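Local coordinates for protein isomaltodextranase (Arthrobacter globiformis, PDB 5AWQ) that hydrolyses (1->6)-alpha-D-glucosidic linkages in polysaccharides, removing successive isomaltose units from the non-reducing ends of the chains, at residues Asp316-Ser321 with Trp357-Lys362; Glu327-Met332 with Gly353-Val358; Tyr124-Trp129 with Asp201-Tyr206. One frame throughout, in Å; residues are numbered along the deposited sequence.

Interaction 1 of 3, residues Asp316-Ser321 with Trp357-Lys362; sequences DFMRAS and WVYTNK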
loop_
_atom_site.group_PDB
_atom_site.type_symbol
_atom_site.label_atom_id
_atom_site.label_comp_id
_atom_site.label_asym_id
_atom_site.label_seq_id
_atom_site.Cartn_x
_atom_site.Cartn_y
_atom_site.Cartn_z
ATOM N N ASP A 316 -3.051 8.115 -4.660
ATOM C CA ASP A 316 -2.553 9.375 -5.205
ATOM C C ASP A 316 -2.768 10.554 -4.261
ATOM O O ASP A 316 -2.619 10.403 -3.051
ATOM C CB ASP A 316 -3.064 9.629 -6.638
ATOM C CG ASP A 316 -2.086 10.456 -7.471
ATOM O OD1 ASP A 316 -0.864 10.360 -7.262
ATOM O OD2 ASP A 316 -2.540 11.157 -8.372
ATOM N N PHE A 317 -3.013 11.739 -4.793
ATOM C CA PHE A 317 -2.996 12.936 -3.980
ATOM C C PHE A 317 -4.374 13.466 -3.644
ATOM O O PHE A 317 -5.293 13.377 -4.443
ATOM C CB PHE A 317 -2.220 14.037 -4.707
ATOM C CG PHE A 317 -0.861 13.603 -5.172
ATOM C CD1 PHE A 317 -0.006 12.919 -4.333
ATOM C CD2 PHE A 317 -0.440 13.891 -6.454
ATOM C CE1 PHE A 317 1.236 12.488 -4.774
ATOM C CE2 PHE A 317 0.813 13.491 -6.896
ATOM C CZ PHE A 317 1.649 12.795 -6.050
ATOM N N MET A 318 -4.485 14.000 -2.436
ATOM C CA MET A 318 -5.698 14.675 -1.983
ATOM C C MET A 318 -5.615 16.151 -2.297
ATOM O O MET A 318 -4.690 16.831 -1.871
ATOM C CB MET A 318 -5.883 14.457 -0.488
ATOM C CG MET A 318 -6.234 13.015 -0.161
ATOM S SD MET A 318 -6.621 12.694 1.566
ATOM C CE MET A 318 -5.001 12.841 2.292
ATOM N N ARG A 319 -6.604 16.631 -3.045
ATOM C CA ARG A 319 -6.699 18.044 -3.433
ATOM C C ARG A 319 -8.024 18.551 -2.860
ATOM O O ARG A 319 -9.036 18.628 -3.552
ATOM C CB ARG A 319 -6.631 18.198 -4.959
ATOM C CG ARG A 319 -5.405 17.535 -5.606
ATOM C CD ARG A 319 -5.181 17.995 -7.038
ATOM N NE ARG A 319 -4.958 19.431 -7.041
ATOM C CZ ARG A 319 -5.147 20.269 -8.058
ATOM N NH1 ARG A 319 -5.508 19.856 -9.268
ATOM N NH2 ARG A 319 -4.962 21.561 -7.840
ATOM N N ALA A 320 -8.006 18.873 -1.570
ATOM C CA ALA A 320 -9.252 19.139 -0.831
ATOM C C ALA A 320 -10.065 20.228 -1.472
ATOM O O ALA A 320 -11.283 20.114 -1.576
ATOM C CB ALA A 320 -8.944 19.514 0.604
ATOM N N SER A 321 -9.409 21.290 -1.903
ATOM C CA SER A 321 -10.155 22.452 -2.390
ATOM C C SER A 321 -10.748 22.268 -3.788
ATOM O O SER A 321 -11.553 23.098 -4.234
ATOM C CB SER A 321 -9.328 23.725 -2.249
ATOM O OG SER A 321 -9.128 23.974 -0.866
ATOM N N TRP A 357 -8.775 21.350 8.300
ATOM C CA TRP A 357 -9.525 20.451 9.153
ATOM C C TRP A 357 -9.719 19.040 8.572
ATOM O O TRP A 357 -9.798 18.062 9.331
ATOM C CB TRP A 357 -10.898 21.057 9.508
ATOM C CG TRP A 357 -11.752 21.291 8.317
ATOM C CD1 TRP A 357 -11.842 22.435 7.568
ATOM C CD2 TRP A 357 -12.620 20.345 7.707
ATOM N NE1 TRP A 357 -12.704 22.248 6.521
ATOM C CE2 TRP A 357 -13.205 20.975 6.585
ATOM C CE3 TRP A 357 -12.963 19.008 7.993
ATOM C CZ2 TRP A 357 -14.098 20.327 5.754
ATOM C CZ3 TRP A 357 -13.857 18.365 7.164
ATOM C CH2 TRP A 357 -14.436 19.039 6.061
ATOM N N VAL A 358 -9.830 18.923 7.248
ATOM C CA VAL A 358 -10.137 17.621 6.654
ATOM C C VAL A 358 -8.987 16.635 6.920
ATOM O O VAL A 358 -9.211 15.434 7.049
ATOM C CB VAL A 358 -10.427 17.691 5.135
ATOM C CG1 VAL A 358 -11.424 18.762 4.752
ATOM C CG2 VAL A 358 -9.181 17.932 4.357
ATOM N N TYR A 359 -7.776 17.171 7.024
ATOM C CA TYR A 359 -6.576 16.360 7.192
ATOM C C TYR A 359 -6.157 16.136 8.643
ATOM O O TYR A 359 -5.264 15.327 8.913
ATOM C CB TYR A 359 -5.428 17.036 6.456
ATOM C CG TYR A 359 -5.649 17.226 4.974
ATOM C CD1 TYR A 359 -5.923 16.144 4.155
ATOM C CD2 TYR A 359 -5.581 18.479 4.383
ATOM C CE1 TYR A 359 -6.099 16.289 2.800
ATOM C CE2 TYR A 359 -5.774 18.645 3.017
ATOM C CZ TYR A 359 -6.016 17.532 2.217
ATOM O OH TYR A 359 -6.175 17.635 0.839
ATOM N N THR A 360 -6.787 16.847 9.580
ATOM C CA THR A 360 -6.280 16.925 10.951
ATOM C C THR A 360 -7.292 16.466 12.000
ATOM O O THR A 360 -7.220 16.868 13.155
ATOM C CB THR A 360 -5.774 18.341 11.254
ATOM O OG1 THR A 360 -6.853 19.262 11.102
ATOM C CG2 THR A 360 -4.636 18.721 10.304
ATOM N N ASN A 361 -8.232 15.612 11.607
ATOM C CA ASN A 361 -9.133 14.989 12.577
ATOM C C ASN A 361 -8.356 13.899 13.311
ATOM O O ASN A 361 -7.966 12.895 12.723
ATOM C CB ASN A 361 -10.394 14.462 11.878
ATOM C CG ASN A 361 -11.319 13.677 12.795
ATOM O OD1 ASN A 361 -10.884 13.004 13.734
ATOM N ND2 ASN A 361 -12.613 13.705 12.484
ATOM N N LYS A 362 -8.056 14.129 14.583
ATOM C CA LYS A 362 -7.116 13.249 15.263
ATOM C C LYS A 362 -7.615 11.813 15.379
ATOM O O LYS A 362 -6.815 10.881 15.349
ATOM C CB LYS A 362 -6.716 13.824 16.625
ATOM C CG LYS A 362 -5.904 15.118 16.525
ATOM C CD LYS A 362 -5.570 15.663 17.910
ATOM C CE LYS A 362 -5.089 17.114 17.923
ATOM N NZ LYS A 362 -6.113 18.161 17.586
#

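Interaction 2 of 3, residues Glu327-Met332 with Gly353-Val358; sequences EERKTM and GNNAWV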
loop_
_atom_site.group_PDB
_atom_site.type_symbol
_atom_site.label_atom_id
_atom_site.label_comp_id
_atom_site.label_asym_id
_atom_site.label_seq_id
_atom_site.Cartn_x
_atom_site.Cartn_y
_atom_site.Cartn_z
ATOM N N GLU A 327 -18.715 17.616 2.675
ATOM C CA GLU A 327 -19.007 16.180 2.732
ATOM C C GLU A 327 -18.135 15.408 1.735
ATOM O O GLU A 327 -17.674 14.306 2.048
ATOM C CB GLU A 327 -20.486 15.877 2.526
ATOM C CG GLU A 327 -21.410 16.425 3.608
ATOM C CD GLU A 327 -21.317 15.750 4.984
ATOM O OE1 GLU A 327 -20.653 14.698 5.187
ATOM O OE2 GLU A 327 -21.947 16.289 5.920
ATOM N N GLU A 328 -17.928 15.948 0.538
ATOM C CA GLU A 328 -17.018 15.303 -0.411
ATOM C C GLU A 328 -15.587 15.252 0.112
ATOM O O GLU A 328 -14.898 14.254 -0.089
ATOM C CB GLU A 328 -17.014 16.001 -1.779
ATOM C CG GLU A 328 -18.261 15.748 -2.612
ATOM C CD GLU A 328 -18.230 16.402 -3.980
ATOM O OE1 GLU A 328 -17.229 17.084 -4.298
ATOM O OE2 GLU A 328 -19.198 16.199 -4.743
ATOM N N ARG A 329 -15.136 16.329 0.763
ATOM C CA ARG A 329 -13.780 16.361 1.315
ATOM C C ARG A 329 -13.615 15.285 2.378
ATOM O O ARG A 329 -12.595 14.582 2.417
ATOM C CB ARG A 329 -13.444 17.731 1.915
ATOM C CG ARG A 329 -13.178 18.804 0.869
ATOM C CD ARG A 329 -12.971 20.197 1.453
ATOM N NE ARG A 329 -14.141 21.062 1.309
ATOM C CZ ARG A 329 -14.568 21.604 0.173
ATOM N NH1 ARG A 329 -15.641 22.389 0.159
ATOM N NH2 ARG A 329 -13.948 21.369 -0.977
ATOM N N LYS A 330 -14.615 15.124 3.239
ATOM C CA LYS A 330 -14.572 14.061 4.244
ATOM C C LYS A 330 -14.516 12.674 3.588
ATOM O O LYS A 330 -13.773 11.781 4.010
ATOM C CB LYS A 330 -15.770 14.162 5.196
ATOM C CG LYS A 330 -15.625 15.303 6.200
ATOM C CD LYS A 330 -16.808 15.403 7.152
ATOM C CE LYS A 330 -18.056 15.962 6.539
ATOM N NZ LYS A 330 -19.027 16.214 7.636
ATOM N N THR A 331 -15.307 12.471 2.551
ATOM C CA THR A 331 -15.286 11.198 1.825
ATOM C C THR A 331 -13.923 10.867 1.197
ATOM O O THR A 331 -13.438 9.744 1.315
ATOM C CB THR A 331 -16.424 11.179 0.798
ATOM O OG1 THR A 331 -17.666 11.171 1.528
ATOM C CG2 THR A 331 -16.339 9.984 -0.109
ATOM N N MET A 332 -13.306 11.858 0.586
ATOM C CA MET A 332 -11.951 11.739 0.049
ATOM C C MET A 332 -10.992 11.210 1.131
ATOM O O MET A 332 -10.315 10.192 0.950
ATOM C CB MET A 332 -11.497 13.121 -0.461
ATOM C CG MET A 332 -10.030 13.218 -0.853
ATOM S SD MET A 332 -9.440 14.925 -0.893
ATOM C CE MET A 332 -9.388 15.282 0.845
ATOM N N GLY A 353 -7.089 27.194 1.864
ATOM C CA GLY A 353 -8.254 27.941 2.354
ATOM C C GLY A 353 -8.575 27.587 3.799
ATOM O O GLY A 353 -7.691 27.563 4.642
ATOM N N ASN A 354 -9.845 27.294 4.078
ATOM C CA ASN A 354 -10.240 26.837 5.401
ATOM C C ASN A 354 -10.492 25.339 5.341
ATOM O O ASN A 354 -11.482 24.883 5.866
ATOM C CB ASN A 354 -11.538 27.503 5.909
ATOM C CG ASN A 354 -11.720 28.946 5.467
ATOM O OD1 ASN A 354 -10.809 29.788 5.527
ATOM N ND2 ASN A 354 -12.943 29.247 5.044
ATOM N N ASN A 355 -9.604 24.577 4.703
ATOM C CA ASN A 355 -9.805 23.122 4.599
ATOM C C ASN A 355 -8.788 22.270 5.359
ATOM O O ASN A 355 -8.830 21.057 5.258
ATOM C CB ASN A 355 -9.853 22.674 3.127
ATOM C CG ASN A 355 -11.140 23.058 2.446
ATOM O OD1 ASN A 355 -12.207 22.989 3.049
ATOM N ND2 ASN A 355 -11.050 23.430 1.180
ATOM N N ALA A 356 -7.912 22.884 6.148
ATOM C CA ALA A 356 -6.931 22.117 6.930
ATOM C C ALA A 356 -7.584 21.044 7.786
ATOM O O ALA A 356 -7.035 19.959 7.970
ATOM C CB ALA A 356 -6.092 23.044 7.812
ATOM N N TRP A 357 -8.775 21.350 8.300
ATOM C CA TRP A 357 -9.525 20.451 9.153
ATOM C C TRP A 357 -9.719 19.040 8.572
ATOM O O TRP A 357 -9.798 18.062 9.331
ATOM C CB TRP A 357 -10.898 21.057 9.508
ATOM C CG TRP A 357 -11.752 21.291 8.317
ATOM C CD1 TRP A 357 -11.842 22.435 7.568
ATOM C CD2 TRP A 357 -12.620 20.345 7.707
ATOM N NE1 TRP A 357 -12.704 22.248 6.521
ATOM C CE2 TRP A 357 -13.205 20.975 6.585
ATOM C CE3 TRP A 357 -12.963 19.008 7.993
ATOM C CZ2 TRP A 357 -14.098 20.327 5.754
ATOM C CZ3 TRP A 357 -13.857 18.365 7.164
ATOM C CH2 TRP A 357 -14.436 19.039 6.061
ATOM N N VAL A 358 -9.830 18.923 7.248
ATOM C CA VAL A 358 -10.137 17.621 6.654
ATOM C C VAL A 358 -8.987 16.635 6.920
ATOM O O VAL A 358 -9.211 15.434 7.049
ATOM C CB VAL A 358 -10.427 17.691 5.135
ATOM C CG1 VAL A 358 -11.424 18.762 4.752
ATOM C CG2 VAL A 358 -9.181 17.932 4.357
#

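Interaction 3 of 3, residues Tyr124-Trp129 with Asp201-Tyr206; sequences YYNPLW and DFLSWY. With GLC (alpha-D-glucopyranose), chain B.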
loop_
_atom_site.group_PDB
_atom_site.type_symbol
_atom_site.label_atom_id
_atom_site.label_comp_id
_atom_site.label_asym_id
_atom_site.label_seq_id
_atom_site.Cartn_x
_atom_site.Cartn_y
_atom_site.Cartn_z
ATOM N N TYR A 124 10.685 12.316 -5.830
ATOM C CA TYR A 124 10.191 11.655 -7.040
ATOM C C TYR A 124 11.359 11.567 -8.022
ATOM O O TYR A 124 11.857 12.579 -8.519
ATOM C CB TYR A 124 9.043 12.487 -7.622
ATOM C CG TYR A 124 8.475 12.106 -8.978
ATOM C CD1 TYR A 124 9.139 12.430 -10.163
ATOM C CD2 TYR A 124 7.208 11.511 -9.074
ATOM C CE1 TYR A 124 8.584 12.140 -11.393
ATOM C CE2 TYR A 124 6.652 11.228 -10.314
ATOM C CZ TYR A 124 7.338 11.554 -11.460
ATOM O OH TYR A 124 6.792 11.287 -12.701
ATOM N N TYR A 125 11.806 10.351 -8.294
ATOM C CA TYR A 125 12.750 10.125 -9.397
ATOM C C TYR A 125 12.775 8.658 -9.768
ATOM O O TYR A 125 12.500 7.798 -8.928
ATOM C CB TYR A 125 14.174 10.636 -9.081
ATOM C CG TYR A 125 14.878 11.103 -10.341
ATOM C CD1 TYR A 125 14.534 12.301 -10.922
ATOM C CD2 TYR A 125 15.850 10.314 -10.977
ATOM C CE1 TYR A 125 15.128 12.732 -12.087
ATOM C CE2 TYR A 125 16.456 10.739 -12.153
ATOM C CZ TYR A 125 16.094 11.948 -12.702
ATOM O OH TYR A 125 16.694 12.376 -13.870
ATOM N N ASN A 126 13.122 8.373 -11.023
ATOM C CA ASN A 126 13.261 7.023 -11.516
ATOM C C ASN A 126 14.744 6.797 -11.803
ATOM O O ASN A 126 15.339 7.487 -12.639
ATOM C CB ASN A 126 12.402 6.826 -12.775
ATOM C CG ASN A 126 12.422 5.401 -13.265
ATOM O OD1 ASN A 126 13.432 4.691 -13.124
ATOM N ND2 ASN A 126 11.312 4.953 -13.849
ATOM N N PRO A 127 15.369 5.861 -11.076
ATOM C CA PRO A 127 16.810 5.650 -11.221
ATOM C C PRO A 127 17.218 4.967 -12.529
ATOM O O PRO A 127 18.407 4.723 -12.743
ATOM C CB PRO A 127 17.152 4.796 -10.014
ATOM C CG PRO A 127 15.915 3.999 -9.754
ATOM C CD PRO A 127 14.758 4.900 -10.142
ATOM N N LEU A 128 16.255 4.689 -13.405
ATOM C CA LEU A 128 16.538 4.256 -14.780
ATOM C C LEU A 128 16.568 5.430 -15.741
ATOM O O LEU A 128 16.823 5.232 -16.926
ATOM C CB LEU A 128 15.519 3.211 -15.259
ATOM C CG LEU A 128 15.856 1.760 -14.891
ATOM C CD1 LEU A 128 15.922 1.528 -13.401
ATOM C CD2 LEU A 128 14.834 0.820 -15.510
ATOM N N TRP A 129 16.321 6.648 -15.264
ATOM C CA TRP A 129 16.497 7.827 -16.096
ATOM C C TRP A 129 17.964 8.216 -16.085
ATOM O O TRP A 129 18.605 8.221 -15.020
ATOM C CB TRP A 129 15.668 9.025 -15.637
ATOM C CG TRP A 129 14.217 8.996 -16.023
ATOM C CD1 TRP A 129 13.676 8.487 -17.162
ATOM C CD2 TRP A 129 13.130 9.530 -15.265
ATOM N NE1 TRP A 129 12.313 8.672 -17.157
ATOM C CE2 TRP A 129 11.954 9.325 -16.016
ATOM C CE3 TRP A 129 13.033 10.201 -14.037
ATOM C CZ2 TRP A 129 10.702 9.726 -15.566
ATOM C CZ3 TRP A 129 11.762 10.587 -13.586
ATOM C CH2 TRP A 129 10.625 10.346 -14.352
ATOM N N ASP A 201 8.316 6.650 -10.930
ATOM C CA ASP A 201 7.249 6.743 -11.918
ATOM C C ASP A 201 7.740 6.326 -13.294
ATOM O O ASP A 201 8.936 6.188 -13.541
ATOM C CB ASP A 201 6.731 8.190 -11.965
ATOM C CG ASP A 201 5.325 8.328 -12.535
ATOM O OD1 ASP A 201 4.675 7.312 -12.831
ATOM O OD2 ASP A 201 4.887 9.494 -12.627
ATOM N N PHE A 202 6.767 6.078 -14.175
ATOM C CA PHE A 202 6.995 5.850 -15.594
ATOM C C PHE A 202 7.636 4.497 -15.919
ATOM O O PHE A 202 8.034 4.283 -17.046
ATOM C CB PHE A 202 7.762 7.015 -16.242
ATOM C CG PHE A 202 6.923 8.243 -16.420
ATOM C CD1 PHE A 202 5.989 8.305 -17.450
ATOM C CD2 PHE A 202 7.042 9.315 -15.564
ATOM C CE1 PHE A 202 5.229 9.421 -17.641
ATOM C CE2 PHE A 202 6.252 10.430 -15.729
ATOM C CZ PHE A 202 5.342 10.479 -16.764
ATOM N N LEU A 203 7.646 3.538 -14.989
ATOM C CA LEU A 203 8.180 2.231 -15.366
ATOM C C LEU A 203 7.310 1.447 -16.357
ATOM O O LEU A 203 7.856 0.613 -17.052
ATOM C CB LEU A 203 8.545 1.364 -14.178
ATOM C CG LEU A 203 9.764 1.828 -13.381
ATOM C CD1 LEU A 203 9.805 1.068 -12.061
ATOM C CD2 LEU A 203 11.058 1.621 -14.171
ATOM N N SER A 204 6.007 1.707 -16.460
ATOM C CA SER A 204 5.209 1.039 -17.503
ATOM C C SER A 204 5.607 1.576 -18.886
ATOM O O SER A 204 5.718 0.814 -19.854
ATOM C CB SER A 204 3.703 1.160 -17.246
ATOM O OG SER A 204 2.970 0.471 -18.244
ATOM N N TRP A 205 5.856 2.877 -18.989
ATOM C CA TRP A 205 6.412 3.431 -20.239
ATOM C C TRP A 205 7.774 2.819 -20.562
ATOM O O TRP A 205 8.044 2.501 -21.717
ATOM C CB TRP A 205 6.534 4.955 -20.182
ATOM C CG TRP A 205 5.230 5.689 -20.226
ATOM C CD1 TRP A 205 4.005 5.212 -19.872
ATOM C CD2 TRP A 205 5.029 7.051 -20.631
ATOM N NE1 TRP A 205 3.063 6.190 -20.015
ATOM C CE2 TRP A 205 3.653 7.331 -20.480
ATOM C CE3 TRP A 205 5.873 8.061 -21.110
ATOM C CZ2 TRP A 205 3.099 8.579 -20.793
ATOM C CZ3 TRP A 205 5.325 9.303 -21.419
ATOM C CH2 TRP A 205 3.954 9.552 -21.258
ATOM N N TYR A 206 8.640 2.696 -19.565
ATOM C CA TYR A 206 9.910 1.977 -19.736
ATOM C C TYR A 206 9.700 0.583 -20.292
ATOM O O TYR A 206 10.324 0.191 -21.282
ATOM C CB TYR A 206 10.655 1.887 -18.406
ATOM C CG TYR A 206 11.808 0.906 -18.429
ATOM C CD1 TYR A 206 13.022 1.248 -19.012
ATOM C CD2 TYR A 206 11.675 -0.367 -17.893
ATOM C CE1 TYR A 206 14.074 0.353 -19.029
ATOM C CE2 TYR A 206 12.734 -1.267 -17.912
ATOM C CZ TYR A 206 13.926 -0.895 -18.492
ATOM O OH TYR A 206 14.975 -1.813 -18.533
HETATM C C1 GLC B . 2.390 10.598 -14.500
HETATM C C2 GLC B . 1.943 10.182 -13.107
HETATM C C3 GLC B . 1.555 11.371 -12.232
HETATM C C4 GLC B . 2.680 12.404 -12.224
HETATM C C5 GLC B . 2.987 12.769 -13.678
HETATM C C6 GLC B . 4.131 13.773 -13.815
HETATM O O2 GLC B . 0.854 9.277 -13.241
HETATM O O3 GLC B . 1.221 10.948 -10.914
HETATM O O4 GLC B . 2.276 13.560 -11.501
HETATM O O5 GLC B . 3.361 11.620 -14.427
HETATM O O6 GLC B . 4.190 14.221 -15.169
#

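Interaction 1 of 3, residues Asp316-Ser321 with Trp357-Lys362
M318 lies along the edge of the Y359 ring, the two side chains running past each other in opposite directions. Its SD atom sits in the ring plane, 5.2 Å from the centroid of the Y359 ring, a Met-aromatic contact made at the rim and not over the face. A bend in the last torsion of the methionine (chi3 -72°) brings its methyl in as well, on an oblique approach, with CE of M318 3.7 Å from CE1 of Y359. At the phenol end, CB of A320 comes within 3.4 Å of OH of Y359 and within 4.1 Å of CG2 of V358, a methyl that itself lies over the centre of one face of the tyrosine ring. Both segments belong to loops that follow strands of the (beta/alpha)8 barrel of this glycoside hydrolase family, strand 312-314 for one and strand 343-345 for the other; backbone hydrogen bonds join M318 to A344 and A346. OD1 of D347 hydrogen-bonds both the buried hydroxyl of Y359 and the backbone N of A320, so one carboxylate oxygen ties the two loops together. Replacing Y359 by a leucine would probably leave D347 without its hydroxyl partner and deprive M318 of the aromatic edge it lies against.

Interaction 2 of 3, residues Glu327-Met332 with Gly353-Val358
R329 and N355 cross at about a right angle, with the guanidinium and amide planes only 30° apart. ND2 of N355 lies over one face of the guanidinium group, 4.1 Å from CZ of R329. OD1 of N355 approaches NE of R329 to 3.2 Å, yet the angle is too poor for a hydrogen bond, and each group finds its polar partners elsewhere: R329 forms a salt bridge with D326 through NE and gives NH2 to the backbone oxygen of F323, while ND2 of N355 bonds to OG of S321. The bend at chi3 of the arginine (-103°) turns this polar end out of line with its aliphatic stem, whose CB packs 3.6 Å from CG1 of V358. One residue on, K330 also meets its partner at about a right angle: its CG reaches the edge of the W357 indole near the ring plane, 3.7 Å from CZ3. Beyond this touch the lysine turns back along its own helix, where NZ of K330 forms a salt bridge with OE1 of E327 at 3.3 Å. CE of M332 adds a looser apolar contact, 4.4 Å from CG2 of V358. This is packing of helix 326-339 against the loop leaving strand 343-345, the strand to which the helix leads, so the contact ties the last helix before the eighth barrel strand to the loop leaving that strand in this (beta/alpha)8 fold.

Interaction 3 of 3, residues Tyr124-Trp129 with Asp201-Tyr206
Y124 donates its hydroxyl hydrogen to D201, the probable nucleophile, with OH of Y124 2.6 Å from OD2 on the anti side of the carboxylate and the ring nearly perpendicular to the carboxylate plane. OD1 of D201 accepts a weak bond from the backbone N of F202 at 2.8 Å, so both carboxylate oxygens are engaged. N126 carries CG on the far side of CB from its backbone N (chi1 -175°), extending its amide toward D201: ND2 of N126 gives a hydrogen bond to the D201 carbonyl O at 2.7 Å (156°), while OD1 of N126 takes the backbone N of L128 at 2.8 Å (161°) in an Asx turn, within a type I turn from N126 to W129. On the sugar side, OD2 of D201 is 3.1 Å from C2 of the bound glucose, and CZ of F202 is 3.3 Å from its O5. Farther along, CD2 of L128 sits over the face of the Y206 ring, 3.6 Å from its centroid, a CH-pi contact. The first segment leaves the end of strand 120-124 and the second follows strand 197-200, neighbours in the parallel barrel sheet; L128 also packs on W171 of strand 169-171, and both L128 and L203 on helix 223-237.

Interactions 1 and 2 form one continuous patch: their centres are 6 Å apart, they share W357 and V358, and two probable hydrogen bonds join them, between ND2 of N355 and OG of S321 (2.9 Å) and between NH2 of R329 and O of A320 (3.0 Å). Interaction 3 stands apart at the sugar site, its centre about 28 Å from that of interaction 1 and about 32 Å from that of interaction 2. The nearest atoms of interactions 1 and 3, however, are about 6 Å apart. At its D316 end, segment 316-321 approaches the sugar site, where D316 forms a salt bridge with R265, a residue hydrogen-bonded to the glucose beside D201.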